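PDB 3KTN: carbohydrate kinase, pfkB family from Enterococcus faecalis, which probably phosphorylates a sugar acid such as 2-keto-3-deoxygluconate with ATP, as a kinase of the pfkB (ribokinase) family. Local coordinates for residues A[50-62]-A[112-126]. Sequence-based numbering, arbitrary orientation.
Sequences ETALITKLPANRL and AFGISEAKDYDFEAF
K56 leaves its strand with CG beside the backbone N (chi1 -60°) and turns about the CB-CG bond (chi2 -65°), and the rest of the chain, nearly extended, runs antiparallel to the Y121 side chain. Y121 has its own CG anti to the carbonyl carbon, which carries the ring toward strand 50-57, and its chi2 of -85° turns one face to the lysine. K56 CE lies over that face, nearer the ring's margin than its centre, 3.9 Å from the ring centroid in a CH-pi contact, while the ammonium forms an off-centre cation-pi pair. K56 NZ ends on the carbonyl of D120, 2.9 Å from D120 O, and meets it from above the carbonyl plane. Nearer the backbone, K56 CG rests 3.4 Å from Y121 OH. That hydroxyl donates to S116 OG (2.7 Å from Y121 OH), which in turn donates to F113 O, a relay that ties the tyrosine to the turn at 113-116. On the D120 side, one carboxylate oxygen accepts from E117 N and also pairs with K83. Beside this polar arm, I54 sets two branches against aromatic side chains: I54 CG2 lies 3.6 Å from Y121 CD1, and I54 CD1 lies 3.9 Å from F126 CD2. T55 OG1 sits obliquely by the F113 ring and is hydrogen-bonded to G9 O. F8, from the neighbouring parallel strand 4-8, meets both F113 and Y121. Away from the magnesium site, the loop leading to helix 123-127 is thereby packed against strand 50-57 of the central, largely parallel sheet of the ribokinase-like alpha/beta fold.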
# COMPACT_ATOMS: atom_id res chain seq x y z
N GLU A 50 -8.55 34.18 4.34
CA GLU A 50 -9.70 33.51 4.92
C GLU A 50 -10.57 33.08 3.76
O GLU A 50 -10.93 33.90 2.91
CB GLU A 50 -10.45 34.45 5.84
CG GLU A 50 -9.67 34.82 7.08
CD GLU A 50 -10.48 35.66 8.04
OE1 GLU A 50 -11.57 35.21 8.45
OE2 GLU A 50 -10.03 36.77 8.38
N THR A 51 -10.93 31.80 3.72
CA THR A 51 -11.73 31.28 2.63
C THR A 51 -12.91 30.45 3.11
O THR A 51 -12.87 29.86 4.19
CB THR A 51 -10.87 30.39 1.70
OG1 THR A 51 -10.54 29.18 2.37
CG2 THR A 51 -9.58 31.11 1.34
N ALA A 52 -13.97 30.41 2.31
CA ALA A 52 -15.15 29.65 2.65
C ALA A 52 -15.84 29.20 1.38
O ALA A 52 -15.98 29.97 0.42
CB ALA A 52 -16.10 30.51 3.49
N LEU A 53 -16.28 27.94 1.36
CA LEU A 53 -16.94 27.40 0.19
C LEU A 53 -18.45 27.36 0.38
O LEU A 53 -18.94 26.88 1.40
CB LEU A 53 -16.43 25.98 -0.10
CG LEU A 53 -17.04 25.28 -1.31
CD1 LEU A 53 -16.68 26.05 -2.58
CD2 LEU A 53 -16.52 23.85 -1.40
N ILE A 54 -19.18 27.86 -0.61
CA ILE A 54 -20.63 27.85 -0.57
C ILE A 54 -21.06 26.73 -1.51
O ILE A 54 -20.86 26.81 -2.71
CB ILE A 54 -21.23 29.19 -1.06
CG1 ILE A 54 -20.65 30.34 -0.24
CG2 ILE A 54 -22.74 29.15 -0.94
CD1 ILE A 54 -21.05 31.72 -0.74
N THR A 55 -21.66 25.68 -0.95
CA THR A 55 -22.10 24.55 -1.74
C THR A 55 -22.93 23.64 -0.85
O THR A 55 -23.24 23.99 0.28
CB THR A 55 -20.87 23.75 -2.26
OG1 THR A 55 -21.28 22.78 -3.23
CG2 THR A 55 -20.19 23.05 -1.10
N LYS A 56 -23.28 22.47 -1.36
CA LYS A 56 -24.04 21.49 -0.59
C LYS A 56 -23.35 20.13 -0.65
O LYS A 56 -22.70 19.80 -1.65
CB LYS A 56 -25.47 21.31 -1.14
CG LYS A 56 -26.34 22.56 -1.15
CD LYS A 56 -26.65 23.07 0.24
CE LYS A 56 -27.59 24.28 0.18
NZ LYS A 56 -27.68 25.01 1.47
N LEU A 57 -23.49 19.36 0.41
CA LEU A 57 -22.95 18.01 0.49
C LEU A 57 -24.02 17.17 1.16
O LEU A 57 -24.71 17.65 2.06
CB LEU A 57 -21.64 17.97 1.28
CG LEU A 57 -20.40 18.48 0.54
CD1 LEU A 57 -19.18 18.44 1.44
CD2 LEU A 57 -20.18 17.63 -0.69
N PRO A 58 -24.17 15.90 0.74
CA PRO A 58 -25.18 15.04 1.35
C PRO A 58 -24.92 14.81 2.83
O PRO A 58 -23.76 14.81 3.27
CB PRO A 58 -25.07 13.76 0.54
CG PRO A 58 -23.62 13.72 0.20
CD PRO A 58 -23.35 15.14 -0.22
N ALA A 59 -26.00 14.63 3.59
CA ALA A 59 -25.88 14.39 5.01
C ALA A 59 -25.65 12.90 5.24
O ALA A 59 -26.55 12.18 5.69
CB ALA A 59 -27.15 14.85 5.75
N ASN A 60 -24.47 12.43 4.87
CA ASN A 60 -24.10 11.04 5.09
C ASN A 60 -22.60 11.01 5.38
O ASN A 60 -21.94 12.06 5.35
CB ASN A 60 -24.48 10.14 3.89
CG ASN A 60 -23.78 10.52 2.61
OD1 ASN A 60 -22.62 10.94 2.62
ND2 ASN A 60 -24.47 10.34 1.49
N ARG A 61 -22.05 9.84 5.66
CA ARG A 61 -20.64 9.73 6.00
C ARG A 61 -19.69 10.25 4.92
O ARG A 61 -18.62 10.78 5.23
CB ARG A 61 -20.31 8.28 6.37
CG ARG A 61 -21.06 7.82 7.63
CD ARG A 61 -21.04 6.31 7.77
NE ARG A 61 -19.70 5.79 8.01
CZ ARG A 61 -19.11 5.78 9.21
NH1 ARG A 61 -19.76 6.25 10.27
NH2 ARG A 61 -17.88 5.30 9.34
N LEU A 62 -20.08 10.10 3.66
CA LEU A 62 -19.25 10.58 2.56
C LEU A 62 -19.26 12.10 2.57
O LEU A 62 -18.21 12.75 2.39
CB LEU A 62 -19.77 10.04 1.23
CG LEU A 62 -18.89 10.33 0.01
CD1 LEU A 62 -17.55 9.61 0.15
CD2 LEU A 62 -19.62 9.85 -1.25
N ALA A 112 -25.58 16.65 -4.80
CA ALA A 112 -26.16 17.53 -3.80
C ALA A 112 -26.10 18.98 -4.29
O ALA A 112 -27.04 19.76 -4.08
CB ALA A 112 -25.41 17.39 -2.49
N PHE A 113 -25.00 19.35 -4.94
CA PHE A 113 -24.85 20.70 -5.44
C PHE A 113 -25.74 20.92 -6.67
O PHE A 113 -26.35 21.98 -6.82
CB PHE A 113 -23.40 20.97 -5.82
CG PHE A 113 -23.16 22.32 -6.42
CD1 PHE A 113 -23.36 23.48 -5.68
CD2 PHE A 113 -22.68 22.44 -7.72
CE1 PHE A 113 -23.09 24.74 -6.22
CE2 PHE A 113 -22.40 23.70 -8.28
CZ PHE A 113 -22.60 24.85 -7.52
N GLY A 114 -25.80 19.92 -7.53
CA GLY A 114 -26.60 20.02 -8.74
C GLY A 114 -28.10 20.14 -8.55
O GLY A 114 -28.78 20.68 -9.42
N ILE A 115 -28.62 19.65 -7.43
CA ILE A 115 -30.06 19.72 -7.17
C ILE A 115 -30.45 20.85 -6.23
O ILE A 115 -31.62 20.98 -5.86
CB ILE A 115 -30.60 18.39 -6.57
CG1 ILE A 115 -30.09 18.21 -5.14
CG2 ILE A 115 -30.16 17.22 -7.43
CD1 ILE A 115 -30.81 17.11 -4.40
N SER A 116 -29.49 21.66 -5.83
CA SER A 116 -29.78 22.77 -4.93
C SER A 116 -30.06 24.05 -5.73
O SER A 116 -29.49 24.26 -6.80
CB SER A 116 -28.62 22.99 -3.97
OG SER A 116 -27.45 23.36 -4.67
N GLU A 117 -30.94 24.89 -5.20
CA GLU A 117 -31.31 26.13 -5.86
C GLU A 117 -31.02 27.35 -5.00
O GLU A 117 -30.75 27.23 -3.80
CB GLU A 117 -32.78 26.09 -6.26
CG GLU A 117 -33.67 25.39 -5.25
CD GLU A 117 -35.05 25.08 -5.79
OE1 GLU A 117 -35.82 24.37 -5.10
OE2 GLU A 117 -35.37 25.54 -6.91
N ALA A 118 -31.09 28.52 -5.61
CA ALA A 118 -30.82 29.77 -4.92
C ALA A 118 -31.53 29.90 -3.58
O ALA A 118 -30.96 30.43 -2.63
CB ALA A 118 -31.20 30.94 -5.82
N LYS A 119 -32.76 29.40 -3.49
CA LYS A 119 -33.51 29.51 -2.25
C LYS A 119 -32.92 28.66 -1.12
O LYS A 119 -33.27 28.83 0.04
CB LYS A 119 -34.98 29.15 -2.46
CG LYS A 119 -35.27 27.67 -2.68
CD LYS A 119 -36.77 27.42 -2.80
CE LYS A 119 -37.08 25.94 -2.92
NZ LYS A 119 -38.54 25.66 -3.07
N ASP A 120 -32.03 27.73 -1.47
CA ASP A 120 -31.40 26.88 -0.47
C ASP A 120 -30.19 27.58 0.15
O ASP A 120 -29.64 27.10 1.14
CB ASP A 120 -30.95 25.55 -1.08
CG ASP A 120 -32.11 24.74 -1.62
OD1 ASP A 120 -33.11 24.58 -0.90
OD2 ASP A 120 -32.01 24.25 -2.77
N TYR A 121 -29.79 28.71 -0.42
CA TYR A 121 -28.63 29.45 0.08
C TYR A 121 -28.97 30.82 0.63
O TYR A 121 -29.74 31.57 0.02
CB TYR A 121 -27.60 29.63 -1.04
CG TYR A 121 -27.08 28.35 -1.67
CD1 TYR A 121 -26.01 27.65 -1.10
CD2 TYR A 121 -27.64 27.86 -2.84
CE1 TYR A 121 -25.51 26.49 -1.71
CE2 TYR A 121 -27.15 26.71 -3.45
CZ TYR A 121 -26.09 26.03 -2.88
OH TYR A 121 -25.62 24.90 -3.52
N ASP A 122 -28.38 31.17 1.77
CA ASP A 122 -28.62 32.47 2.37
C ASP A 122 -27.52 33.41 1.88
O ASP A 122 -26.67 33.83 2.66
CB ASP A 122 -28.58 32.39 3.89
CG ASP A 122 -29.15 33.63 4.56
OD1 ASP A 122 -28.86 34.75 4.08
OD2 ASP A 122 -29.87 33.49 5.57
N PHE A 123 -27.55 33.73 0.60
CA PHE A 123 -26.54 34.60 -0.00
C PHE A 123 -26.38 35.94 0.71
O PHE A 123 -25.27 36.45 0.83
CB PHE A 123 -26.85 34.84 -1.48
CG PHE A 123 -26.74 33.60 -2.34
CD1 PHE A 123 -25.62 32.78 -2.25
CD2 PHE A 123 -27.74 33.28 -3.25
CE1 PHE A 123 -25.51 31.64 -3.05
CE2 PHE A 123 -27.63 32.15 -4.06
CZ PHE A 123 -26.51 31.33 -3.96
N GLU A 124 -27.49 36.50 1.17
CA GLU A 124 -27.47 37.78 1.87
C GLU A 124 -26.52 37.70 3.06
O GLU A 124 -25.62 38.54 3.21
CB GLU A 124 -28.88 38.13 2.38
CG GLU A 124 -29.93 38.29 1.30
CD GLU A 124 -30.04 39.72 0.80
OE1 GLU A 124 -30.25 40.62 1.63
OE2 GLU A 124 -29.93 39.93 -0.42
N ALA A 125 -26.72 36.69 3.90
CA ALA A 125 -25.89 36.50 5.08
C ALA A 125 -24.42 36.23 4.75
O ALA A 125 -23.52 36.70 5.46
CB ALA A 125 -26.44 35.35 5.92
N PHE A 126 -24.17 35.48 3.68
CA PHE A 126 -22.80 35.15 3.30
C PHE A 126 -22.06 36.37 2.79
O PHE A 126 -20.96 36.68 3.26
CB PHE A 126 -22.78 34.06 2.22
CG PHE A 126 -23.62 32.86 2.54
CD1 PHE A 126 -23.85 32.49 3.86
CD2 PHE A 126 -24.16 32.09 1.52
CE1 PHE A 126 -24.62 31.36 4.16
CE2 PHE A 126 -24.92 30.95 1.81
CZ PHE A 126 -25.15 30.59 3.13